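Local coordinates for amidohydrolase family protein (Acinetobacter baumannii, PDB 4I6K) that probably hydrolyses the lactone ring of 2-pyrone-4,6-dicarboxylic acid or a related carboxylate, as a TIM-barrel enzyme of the amidohydrolase superfamily, at residues D29-Q38 / P49-F58; V102-V112 / D138-L149. All blocks are in the same frame, centred on the assembly; numbering follows the deposited sequence.

Contact 1 (D29-Q38 / P49-F58); sequences DTHAHVFSTQ and PDYEATVQSF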
loop_
_atom_site.group_PDB
_atom_site.type_symbol
_atom_site.label_atom_id
_atom_site.label_comp_id
_atom_site.label_asym_id
_atom_site.label_seq_id
_atom_site.Cartn_x
_atom_site.Cartn_y
_atom_site.Cartn_z
ATOM N N ASP A 29 -0.166 7.107 8.912
ATOM C CA ASP A 29 -1.127 6.445 8.024
ATOM C C ASP A 29 -0.459 6.204 6.676
ATOM O O ASP A 29 -0.169 7.155 5.937
ATOM C CB ASP A 29 -2.382 7.306 7.847
ATOM C CG ASP A 29 -3.378 6.700 6.864
ATOM O OD1 ASP A 29 -4.523 7.203 6.775
ATOM O OD2 ASP A 29 -3.010 5.723 6.178
ATOM N N THR A 30 -0.206 4.938 6.354
ATOM C CA THR A 30 0.656 4.626 5.210
ATOM C C THR A 30 -0.068 4.324 3.899
ATOM O O THR A 30 0.546 3.826 2.957
ATOM C CB THR A 30 1.627 3.465 5.524
ATOM O OG1 THR A 30 0.907 2.227 5.600
ATOM C CG2 THR A 30 2.344 3.717 6.846
ATOM N N HIS A 31 -1.358 4.629 3.825
ATOM C CA HIS A 31 -2.096 4.322 2.614
ATOM C C HIS A 31 -3.363 5.149 2.448
ATOM O O HIS A 31 -4.427 4.799 2.966
ATOM C CB HIS A 31 -2.433 2.834 2.573
ATOM C CG HIS A 31 -2.597 2.294 1.187
ATOM N ND1 HIS A 31 -1.575 1.655 0.516
ATOM C CD2 HIS A 31 -3.657 2.304 0.342
ATOM C CE1 HIS A 31 -2.003 1.287 -0.682
ATOM N NE2 HIS A 31 -3.261 1.671 -0.813
ATOM N N ALA A 32 -3.244 6.251 1.718
ATOM C CA ALA A 32 -4.407 7.017 1.302
ATOM C C ALA A 32 -4.165 7.525 -0.110
ATOM O O ALA A 32 -3.040 7.423 -0.637
ATOM C CB ALA A 32 -4.660 8.172 2.263
ATOM N N HIS A 33 -5.212 8.067 -0.727
ATOM C CA HIS A 33 -5.097 8.600 -2.079
ATOM C C HIS A 33 -5.741 9.973 -2.130
ATOM O O HIS A 33 -6.768 10.189 -1.509
ATOM C CB HIS A 33 -5.801 7.691 -3.086
ATOM C CG HIS A 33 -5.413 6.247 -2.996
ATOM N ND1 HIS A 33 -4.291 5.736 -3.611
ATOM C CD2 HIS A 33 -6.030 5.191 -2.408
ATOM C CE1 HIS A 33 -4.224 4.432 -3.396
ATOM N NE2 HIS A 33 -5.263 4.078 -2.663
ATOM N N VAL A 34 -5.124 10.916 -2.833
ATOM C CA VAL A 34 -5.815 12.159 -3.153
ATOM C C VAL A 34 -6.070 12.163 -4.636
ATOM O O VAL A 34 -5.324 11.552 -5.401
ATOM C CB VAL A 34 -5.003 13.424 -2.817
ATOM C CG1 VAL A 34 -4.877 13.595 -1.315
ATOM C CG2 VAL A 34 -3.641 13.376 -3.485
ATOM N N PHE A 35 -7.138 12.841 -5.038
ATOM C CA PHE A 35 -7.463 13.028 -6.452
ATOM C C PHE A 35 -8.658 13.978 -6.571
ATOM O O PHE A 35 -9.353 14.262 -5.579
ATOM C CB PHE A 35 -7.769 11.689 -7.139
ATOM C CG PHE A 35 -8.883 10.934 -6.489
ATOM C CD1 PHE A 35 -10.205 11.300 -6.710
ATOM C CD2 PHE A 35 -8.617 9.878 -5.623
ATOM C CE1 PHE A 35 -11.249 10.619 -6.097
ATOM C CE2 PHE A 35 -9.662 9.183 -5.002
ATOM C CZ PHE A 35 -10.975 9.555 -5.240
ATOM N N SER A 36 -8.877 14.463 -7.790
ATOM C CA SER A 36 -9.920 15.435 -8.087
ATOM C C SER A 36 -10.567 15.072 -9.404
ATOM O O SER A 36 -9.997 14.322 -10.183
ATOM C CB SER A 36 -9.319 16.824 -8.224
ATOM O OG SER A 36 -9.850 17.456 -9.375
ATOM N N THR A 37 -11.744 15.625 -9.678
ATOM C CA THR A 37 -12.429 15.287 -10.916
ATOM C C THR A 37 -11.796 16.024 -12.080
ATOM O O THR A 37 -12.064 15.720 -13.238
ATOM C CB THR A 37 -13.932 15.562 -10.847
ATOM O OG1 THR A 37 -14.382 15.433 -9.492
ATOM C CG2 THR A 37 -14.675 14.559 -11.711
ATOM N N GLN A 38 -10.933 16.980 -11.761
ATOM C CA GLN A 38 -10.142 17.680 -12.766
ATOM C C GLN A 38 -9.021 16.794 -13.316
ATOM O O GLN A 38 -8.592 16.952 -14.458
ATOM C CB GLN A 38 -9.564 18.962 -12.170
ATOM C CG GLN A 38 -10.635 19.948 -11.722
ATOM C CD GLN A 38 -10.089 21.045 -10.828
ATOM O OE1 GLN A 38 -9.458 20.775 -9.801
ATOM N NE2 GLN A 38 -10.339 22.295 -11.210
ATOM N N PRO A 49 -14.015 7.649 -9.740
ATOM C CA PRO A 49 -14.748 8.274 -8.645
ATOM C C PRO A 49 -15.269 9.649 -9.069
ATOM O O PRO A 49 -14.641 10.316 -9.891
ATOM C CB PRO A 49 -13.687 8.421 -7.549
ATOM C CG PRO A 49 -12.522 7.571 -7.992
ATOM C CD PRO A 49 -12.573 7.537 -9.460
ATOM N N ASP A 50 -16.397 10.066 -8.505
ATOM C CA ASP A 50 -17.060 11.311 -8.904
ATOM C C ASP A 50 -17.121 12.303 -7.749
ATOM O O ASP A 50 -18.176 12.859 -7.438
ATOM C CB ASP A 50 -18.480 11.003 -9.385
ATOM C CG ASP A 50 -19.215 12.238 -9.879
ATOM O OD1 ASP A 50 -18.552 13.174 -10.382
ATOM O OD2 ASP A 50 -20.461 12.263 -9.763
ATOM N N TYR A 51 -15.992 12.507 -7.090
ATOM C CA TYR A 51 -15.959 13.418 -5.962
ATOM C C TYR A 51 -14.539 13.899 -5.768
ATOM O O TYR A 51 -13.626 13.413 -6.422
ATOM C CB TYR A 51 -16.494 12.749 -4.687
ATOM C CG TYR A 51 -15.825 11.433 -4.335
ATOM C CD1 TYR A 51 -14.719 11.397 -3.497
ATOM C CD2 TYR A 51 -16.311 10.231 -4.832
ATOM C CE1 TYR A 51 -14.102 10.198 -3.170
ATOM C CE2 TYR A 51 -15.702 9.026 -4.521
ATOM C CZ TYR A 51 -14.597 9.019 -3.687
ATOM O OH TYR A 51 -13.990 7.830 -3.370
ATOM N N GLU A 52 -14.367 14.870 -4.877
ATOM C CA GLU A 52 -13.062 15.447 -4.583
ATOM C C GLU A 52 -12.432 14.732 -3.394
ATOM O O GLU A 52 -13.069 14.605 -2.352
ATOM C CB GLU A 52 -13.232 16.933 -4.248
ATOM C CG GLU A 52 -12.824 17.898 -5.342
ATOM C CD GLU A 52 -13.025 17.351 -6.733
ATOM O OE1 GLU A 52 -14.181 17.052 -7.101
ATOM O OE2 GLU A 52 -12.017 17.230 -7.464
ATOM N N ALA A 53 -11.194 14.258 -3.545
ATOM C CA ALA A 53 -10.444 13.708 -2.406
ATOM C C ALA A 53 -9.164 14.520 -2.180
ATOM O O ALA A 53 -8.104 14.159 -2.690
ATOM C CB ALA A 53 -10.120 12.220 -2.629
ATOM N N THR A 54 -9.272 15.612 -1.420
ATOM C CA THR A 54 -8.216 16.628 -1.337
ATOM C C THR A 54 -7.195 16.366 -0.238
ATOM O O THR A 54 -7.506 15.716 0.775
ATOM C CB THR A 54 -8.804 18.028 -1.068
ATOM O OG1 THR A 54 -9.487 18.020 0.191
ATOM C CG2 THR A 54 -9.775 18.419 -2.152
ATOM N N VAL A 55 -5.984 16.901 -0.422
ATOM C CA VAL A 55 -4.958 16.791 0.610
ATOM C C VAL A 55 -5.528 17.414 1.853
ATOM O O VAL A 55 -5.358 16.914 2.972
ATOM C CB VAL A 55 -3.697 17.562 0.264
ATOM C CG1 VAL A 55 -2.507 16.950 1.000
ATOM C CG2 VAL A 55 -3.457 17.543 -1.217
ATOM N N GLN A 56 -6.214 18.527 1.635
ATOM C CA GLN A 56 -6.864 19.259 2.700
ATOM C C GLN A 56 -7.721 18.306 3.537
ATOM O O GLN A 56 -7.518 18.162 4.741
ATOM C CB GLN A 56 -7.713 20.378 2.086
ATOM C CG GLN A 56 -8.639 21.092 3.051
ATOM C CD GLN A 56 -7.889 22.048 3.950
ATOM O OE1 GLN A 56 -8.422 22.523 4.955
ATOM N NE2 GLN A 56 -6.639 22.335 3.593
ATOM N N SER A 57 -8.674 17.651 2.893
ATOM C CA SER A 57 -9.519 16.699 3.593
ATOM C C SER A 57 -8.674 15.627 4.290
ATOM O O SER A 57 -8.928 15.269 5.442
ATOM C CB SER A 57 -10.519 16.064 2.623
ATOM O OG SER A 57 -11.449 15.262 3.327
ATOM N N PHE A 58 -7.653 15.131 3.594
ATOM C CA PHE A 58 -6.823 14.065 4.141
ATOM C C PHE A 58 -6.004 14.508 5.357
ATOM O O PHE A 58 -6.000 13.828 6.386
ATOM C CB PHE A 58 -5.917 13.472 3.063
ATOM C CG PHE A 58 -4.983 12.421 3.579
ATOM C CD1 PHE A 58 -5.469 11.326 4.263
ATOM C CD2 PHE A 58 -3.615 12.534 3.389
ATOM C CE1 PHE A 58 -4.603 10.360 4.747
ATOM C CE2 PHE A 58 -2.745 11.573 3.868
ATOM C CZ PHE A 58 -3.236 10.485 4.545
#
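F35 reaches across to A53, P49 and Y51, and its ring carries much of this contact. Its CB points away from 49-58. CG then lies between the backbone N and the carbonyl carbon (chi1 57°), which brings the ring back over the facing segment. The methyl of A53 sits over the centre of the ring face, with A53 CB 3.8 Å from the centroid, a CH-pi contact. CE2 and CZ lie nearer this methyl than CD1 and CD2. CD1 and CE1 also pass Y51 O. F35 CE1 meets P49 CB at 3.6 Å. At the tip, F35 CZ touches P49 CB and CG and lies 3.8 Å from Y51 CE1. The two aromatic rings meet obliquely, planes 58° apart. The backbones beside this ring form one antiparallel hydrogen-bonded bridge: A53 N donates to F35 O (2.7 Å) and F35 N to A53 O (2.9 Å). Beyond it, T37 OG1 donates to the syn lone pair of E52 OE1 at 2.9 Å, though this carboxylate's position is less certain. Toward the start of 29-38, the A32 methyl lies over one face of the F58 ring, with D29 OD1 at its edge. D29 OD2 accepts from H31 N in an Asx turn, while OD1 is hydrogen-bonded to the hydroxyls of Y260 and S247. The contact belongs to the barrel's first beta-alpha-beta unit. After strand 28-32 the chain leaves the sheet through 33-38 and returns past it into helix 55-64, capped by T54 OG1, which accepts from S57 N. F58 and V34 pack on L72 of strand 69-73, V34 and V55 on A88 of helix 83-91.

Contact 2 (V102-V112 / D138-L149); sequences VQHTTTFNELV and DWQKFLRNVESL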
loop_
_atom_site.group_PDB
_atom_site.type_symbol
_atom_site.label_atom_id
_atom_site.label_comp_id
_atom_site.label_asym_id
_atom_site.label_seq_id
_atom_site.Cartn_x
_atom_site.Cartn_y
_atom_site.Cartn_z
ATOM N N VAL A 102 4.830 4.227 -12.530
ATOM C CA VAL A 102 5.628 4.638 -13.679
ATOM C C VAL A 102 5.779 3.483 -14.637
ATOM O O VAL A 102 5.684 2.338 -14.236
ATOM C CB VAL A 102 7.043 5.050 -13.246
ATOM C CG1 VAL A 102 6.995 6.238 -12.300
ATOM C CG2 VAL A 102 7.730 3.875 -12.585
ATOM N N GLN A 103 5.997 3.790 -15.913
ATOM C CA GLN A 103 6.380 2.790 -16.913
ATOM C C GLN A 103 7.681 2.135 -16.474
ATOM O O GLN A 103 8.582 2.831 -16.017
ATOM C CB GLN A 103 6.623 3.480 -18.257
ATOM C CG GLN A 103 5.421 4.213 -18.816
ATOM C CD GLN A 103 4.334 3.257 -19.258
ATOM O OE1 GLN A 103 4.339 2.084 -18.884
ATOM N NE2 GLN A 103 3.397 3.749 -20.061
ATOM N N HIS A 104 7.812 0.817 -16.625
ATOM C CA HIS A 104 9.069 0.182 -16.249
ATOM C C HIS A 104 10.218 0.625 -17.159
ATOM O O HIS A 104 11.380 0.299 -16.908
ATOM C CB HIS A 104 8.960 -1.340 -16.191
ATOM C CG HIS A 104 8.770 -1.994 -17.523
ATOM N ND1 HIS A 104 7.526 -2.323 -18.021
ATOM C CD2 HIS A 104 9.664 -2.401 -18.454
ATOM C CE1 HIS A 104 7.664 -2.891 -19.206
ATOM N NE2 HIS A 104 8.951 -2.948 -19.492
ATOM N N THR A 105 9.899 1.400 -18.194
ATOM C CA THR A 105 10.933 1.915 -19.100
ATOM C C THR A 105 11.346 3.353 -18.772
ATOM O O THR A 105 12.195 3.938 -19.449
ATOM C CB THR A 105 10.492 1.857 -20.561
ATOM O OG1 THR A 105 9.252 2.569 -20.712
ATOM C CG2 THR A 105 10.324 0.407 -21.000
ATOM N N THR A 106 10.747 3.923 -17.734
ATOM C CA THR A 106 11.175 5.225 -17.273
ATOM C C THR A 106 12.685 5.176 -17.081
ATOM O O THR A 106 13.235 4.156 -16.682
ATOM C CB THR A 106 10.497 5.604 -15.943
ATOM O OG1 THR A 106 9.094 5.352 -16.043
ATOM C CG2 THR A 106 10.702 7.076 -15.643
ATOM N N THR A 107 13.357 6.283 -17.355
ATOM C CA THR A 107 14.803 6.319 -17.229
ATOM C C THR A 107 15.217 6.574 -15.796
ATOM O O THR A 107 14.488 7.206 -15.030
ATOM C CB THR A 107 15.400 7.408 -18.114
ATOM O OG1 THR A 107 14.791 8.662 -17.787
ATOM C CG2 THR A 107 15.137 7.082 -19.579
ATOM N N PHE A 108 16.396 6.077 -15.439
ATOM C CA PHE A 108 16.934 6.296 -14.107
ATOM C C PHE A 108 16.814 7.769 -13.728
ATOM O O PHE A 108 16.350 8.108 -12.626
ATOM C CB PHE A 108 18.393 5.862 -14.026
ATOM C CG PHE A 108 19.004 6.048 -12.660
ATOM C CD1 PHE A 108 18.694 5.177 -11.618
ATOM C CD2 PHE A 108 19.885 7.092 -12.412
ATOM C CE1 PHE A 108 19.247 5.346 -10.352
ATOM C CE2 PHE A 108 20.448 7.269 -11.153
ATOM C CZ PHE A 108 20.130 6.392 -10.121
ATOM N N ASN A 109 17.224 8.652 -14.635
ATOM C CA ASN A 109 17.204 10.060 -14.298
ATOM C C ASN A 109 15.830 10.537 -13.858
ATOM O O ASN A 109 15.712 11.254 -12.865
ATOM C CB ASN A 109 17.687 10.949 -15.432
ATOM C CG ASN A 109 17.473 12.416 -15.113
ATOM O OD1 ASN A 109 16.597 13.064 -15.685
ATOM N ND2 ASN A 109 18.227 12.928 -14.140
ATOM N N GLU A 110 14.801 10.156 -14.613
ATOM C CA GLU A 110 13.425 10.531 -14.300
ATOM C C GLU A 110 13.079 10.075 -12.881
ATOM O O GLU A 110 12.631 10.869 -12.049
ATOM C CB GLU A 110 12.482 9.903 -15.320
ATOM C CG GLU A 110 11.163 10.643 -15.511
ATOM C CD GLU A 110 11.343 12.057 -16.057
ATOM O OE1 GLU A 110 11.766 12.943 -15.281
ATOM O OE2 GLU A 110 11.046 12.286 -17.254
ATOM N N LEU A 111 13.324 8.795 -12.607
ATOM C CA LEU A 111 13.156 8.232 -11.262
ATOM C C LEU A 111 13.891 9.032 -10.201
ATOM O O LEU A 111 13.351 9.311 -9.129
ATOM C CB LEU A 111 13.669 6.798 -11.223
ATOM C CG LEU A 111 13.189 5.849 -12.316
ATOM C CD1 LEU A 111 13.869 4.508 -12.136
ATOM C CD2 LEU A 111 11.687 5.700 -12.261
ATOM N N VAL A 112 15.141 9.381 -10.482
ATOM C CA VAL A 112 15.893 10.228 -9.561
ATOM C C VAL A 112 15.104 11.507 -9.283
ATOM O O VAL A 112 15.095 12.012 -8.160
ATOM C CB VAL A 112 17.274 10.601 -10.128
ATOM C CG1 VAL A 112 17.972 11.593 -9.211
ATOM C CG2 VAL A 112 18.112 9.346 -10.334
ATOM N N ASP A 138 14.457 -5.813 -19.504
ATOM C CA ASP A 138 13.927 -4.471 -19.251
ATOM C C ASP A 138 13.365 -4.325 -17.835
ATOM O O ASP A 138 13.525 -3.288 -17.203
ATOM C CB ASP A 138 12.844 -4.152 -20.273
ATOM C CG ASP A 138 11.912 -5.329 -20.504
ATOM O OD1 ASP A 138 12.375 -6.478 -20.346
ATOM O OD2 ASP A 138 10.725 -5.115 -20.836
ATOM N N TRP A 139 12.691 -5.362 -17.346
ATOM C CA TRP A 139 12.170 -5.354 -15.982
ATOM C C TRP A 139 13.284 -5.385 -14.961
ATOM O O TRP A 139 13.241 -4.652 -13.976
ATOM C CB TRP A 139 11.203 -6.514 -15.741
ATOM C CG TRP A 139 9.805 -6.088 -16.014
ATOM C CD1 TRP A 139 9.053 -6.389 -17.112
ATOM C CD2 TRP A 139 9.002 -5.236 -15.197
ATOM N NE1 TRP A 139 7.820 -5.792 -17.019
ATOM C CE2 TRP A 139 7.763 -5.072 -15.856
ATOM C CE3 TRP A 139 9.206 -4.595 -13.970
ATOM C CZ2 TRP A 139 6.731 -4.299 -15.328
ATOM C CZ3 TRP A 139 8.184 -3.828 -13.444
ATOM C CH2 TRP A 139 6.957 -3.690 -14.121
ATOM N N GLN A 140 14.277 -6.238 -15.210
ATOM C CA GLN A 140 15.438 -6.354 -14.341
ATOM C C GLN A 140 16.166 -5.017 -14.244
ATOM O O GLN A 140 16.653 -4.633 -13.175
ATOM C CB GLN A 140 16.398 -7.432 -14.854
ATOM C CG GLN A 140 15.796 -8.827 -14.947
ATOM C CD GLN A 140 16.847 -9.911 -15.155
ATOM O OE1 GLN A 140 17.741 -9.785 -15.999
ATOM N NE2 GLN A 140 16.747 -10.982 -14.380
ATOM N N LYS A 141 16.241 -4.302 -15.364
ATOM C CA LYS A 141 16.951 -3.029 -15.354
ATOM C C LYS A 141 16.233 -1.975 -14.516
ATOM O O LYS A 141 16.841 -1.303 -13.678
ATOM C CB LYS A 141 17.192 -2.508 -16.766
ATOM C CG LYS A 141 18.294 -1.467 -16.776
ATOM C CD LYS A 141 19.329 -1.859 -15.715
ATOM C CE LYS A 141 19.789 -0.668 -14.890
ATOM N NZ LYS A 141 20.039 -1.049 -13.467
ATOM N N PHE A 142 14.942 -1.815 -14.774
ATOM C CA PHE A 142 14.099 -0.963 -13.948
ATOM C C PHE A 142 14.338 -1.297 -12.486
ATOM O O PHE A 142 14.642 -0.427 -11.675
ATOM C CB PHE A 142 12.632 -1.215 -14.286
ATOM C CG PHE A 142 11.679 -0.407 -13.463
ATOM C CD1 PHE A 142 10.777 -1.022 -12.626
ATOM C CD2 PHE A 142 11.697 0.970 -13.524
ATOM C CE1 PHE A 142 9.903 -0.279 -11.879
ATOM C CE2 PHE A 142 10.833 1.710 -12.777
ATOM C CZ PHE A 142 9.935 1.090 -11.954
ATOM N N LEU A 143 14.210 -2.582 -12.165
ATOM C CA LEU A 143 14.261 -3.036 -10.783
ATOM C C LEU A 143 15.602 -2.806 -10.135
ATOM O O LEU A 143 15.658 -2.441 -8.975
ATOM C CB LEU A 143 13.878 -4.503 -10.686
ATOM C CG LEU A 143 12.398 -4.739 -10.943
ATOM C CD1 LEU A 143 12.133 -6.215 -11.082
ATOM C CD2 LEU A 143 11.544 -4.121 -9.825
ATOM N N ARG A 144 16.688 -3.028 -10.872
ATOM C CA ARG A 144 18.011 -2.712 -10.337
ATOM C C ARG A 144 18.114 -1.224 -10.020
ATOM O O ARG A 144 18.752 -0.816 -9.050
ATOM C CB ARG A 144 19.101 -3.144 -11.312
ATOM C CG ARG A 144 19.294 -4.648 -11.354
ATOM C CD ARG A 144 19.548 -5.182 -9.964
ATOM N NE ARG A 144 19.356 -6.630 -9.867
ATOM C CZ ARG A 144 19.565 -7.332 -8.755
ATOM N NH1 ARG A 144 19.361 -8.652 -8.735
ATOM N NH2 ARG A 144 19.983 -6.706 -7.657
ATOM N N ASN A 145 17.454 -0.407 -10.835
ATOM C CA ASN A 145 17.419 1.028 -10.580
ATOM C C ASN A 145 16.694 1.401 -9.287
ATOM O O ASN A 145 17.217 2.173 -8.482
ATOM C CB ASN A 145 16.798 1.759 -11.760
ATOM C CG ASN A 145 17.753 1.894 -12.915
ATOM O OD1 ASN A 145 18.956 2.098 -12.725
ATOM N ND2 ASN A 145 17.227 1.791 -14.125
ATOM N N VAL A 146 15.490 0.852 -9.106
ATOM C CA VAL A 146 14.733 1.012 -7.867
ATOM C C VAL A 146 15.568 0.571 -6.656
ATOM O O VAL A 146 15.604 1.241 -5.625
ATOM C CB VAL A 146 13.388 0.196 -7.889
ATOM C CG1 VAL A 146 12.585 0.399 -6.585
ATOM C CG2 VAL A 146 12.532 0.589 -9.065
ATOM N N GLU A 147 16.202 -0.588 -6.772
ATOM C CA GLU A 147 17.089 -1.068 -5.713
ATOM C C GLU A 147 18.159 -0.015 -5.358
ATOM O O GLU A 147 18.370 0.305 -4.188
ATOM C CB GLU A 147 17.749 -2.348 -6.181
ATOM C CG GLU A 147 18.572 -3.075 -5.154
ATOM C CD GLU A 147 19.184 -4.323 -5.752
ATOM O OE1 GLU A 147 19.571 -4.284 -6.939
ATOM O OE2 GLU A 147 19.266 -5.346 -5.052
ATOM N N SER A 148 18.813 0.526 -6.383
ATOM C CA SER A 148 19.839 1.549 -6.212
ATOM C C SER A 148 19.322 2.771 -5.491
ATOM O O SER A 148 20.070 3.436 -4.782
ATOM C CB SER A 148 20.362 1.980 -7.576
ATOM O OG SER A 148 20.512 0.837 -8.397
ATOM N N LEU A 149 18.044 3.070 -5.682
ATOM C CA LEU A 149 17.458 4.281 -5.123
ATOM C C LEU A 149 16.929 4.090 -3.704
ATOM O O LEU A 149 16.431 5.039 -3.091
ATOM C CB LEU A 149 16.343 4.795 -6.026
ATOM C CG LEU A 149 16.819 5.377 -7.359
ATOM C CD1 LEU A 149 15.630 5.615 -8.292
ATOM C CD2 LEU A 149 17.603 6.667 -7.125
#
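V102 opens the contact by placing CG2 3.6 Å from F142 CZ. The chain then enters a type I turn, Q103 to T106, where Q103 O accepts from both T106 N and T106 OG1. H104, inside the turn, makes the main polar and aromatic contacts. Its chi1 of 69° sets the imidazole face-to-face on the five-membered ring of W139, with centroids 4.0 Å apart and planes at 25°. H104 CB lies over the six-membered ring of W139. H104 CA lies over one face of F142, toward its rim, in a CH-pi contact; the other face meets V146. H104 NE2 donates to D138 OD2 at 3.1 Å, from above the carboxylate plane and with a bent angle of 135°. Next comes helix 108-115. F108 CD1 lies 3.3 Å from N145 OD1, and F108 CE1 reaches L149 CG. L111 sends CD2 to the edge of F142, CD1 to N145 CB, and CB to L149 CD1 at 3.7 Å. V112 CG2 ends the row against L149 CD2. The chemistry is mainly apolar and aromatic. The one cross-segment hydrogen bond lies near the start of 102-112, at H104. The carboxylate could raise the proton affinity of H104, although a neutral imidazole protonated on NE2 would make the same bond.

Both contacts belong to one eight-stranded parallel barrel, but to different parts of its wall. Their centres are about 27 Å apart and their nearest atoms about 13 Å apart, so they do not touch. Contact 1 joins the first strand and the loop after it to the approach and first turn of helix 55-64. Contact 2 packs the 102-107 loop and helix 108-115 on helix 137-148. Contact 1 borders the pocket, where a citrate is bound that probably came from the crystallisation liquor. H31 NE2 makes a hydrogen bond to it and H33 NE2 a weak one; the side chain of H33 is about 3 Å from the bound citrate. Contact 2 is structural packing.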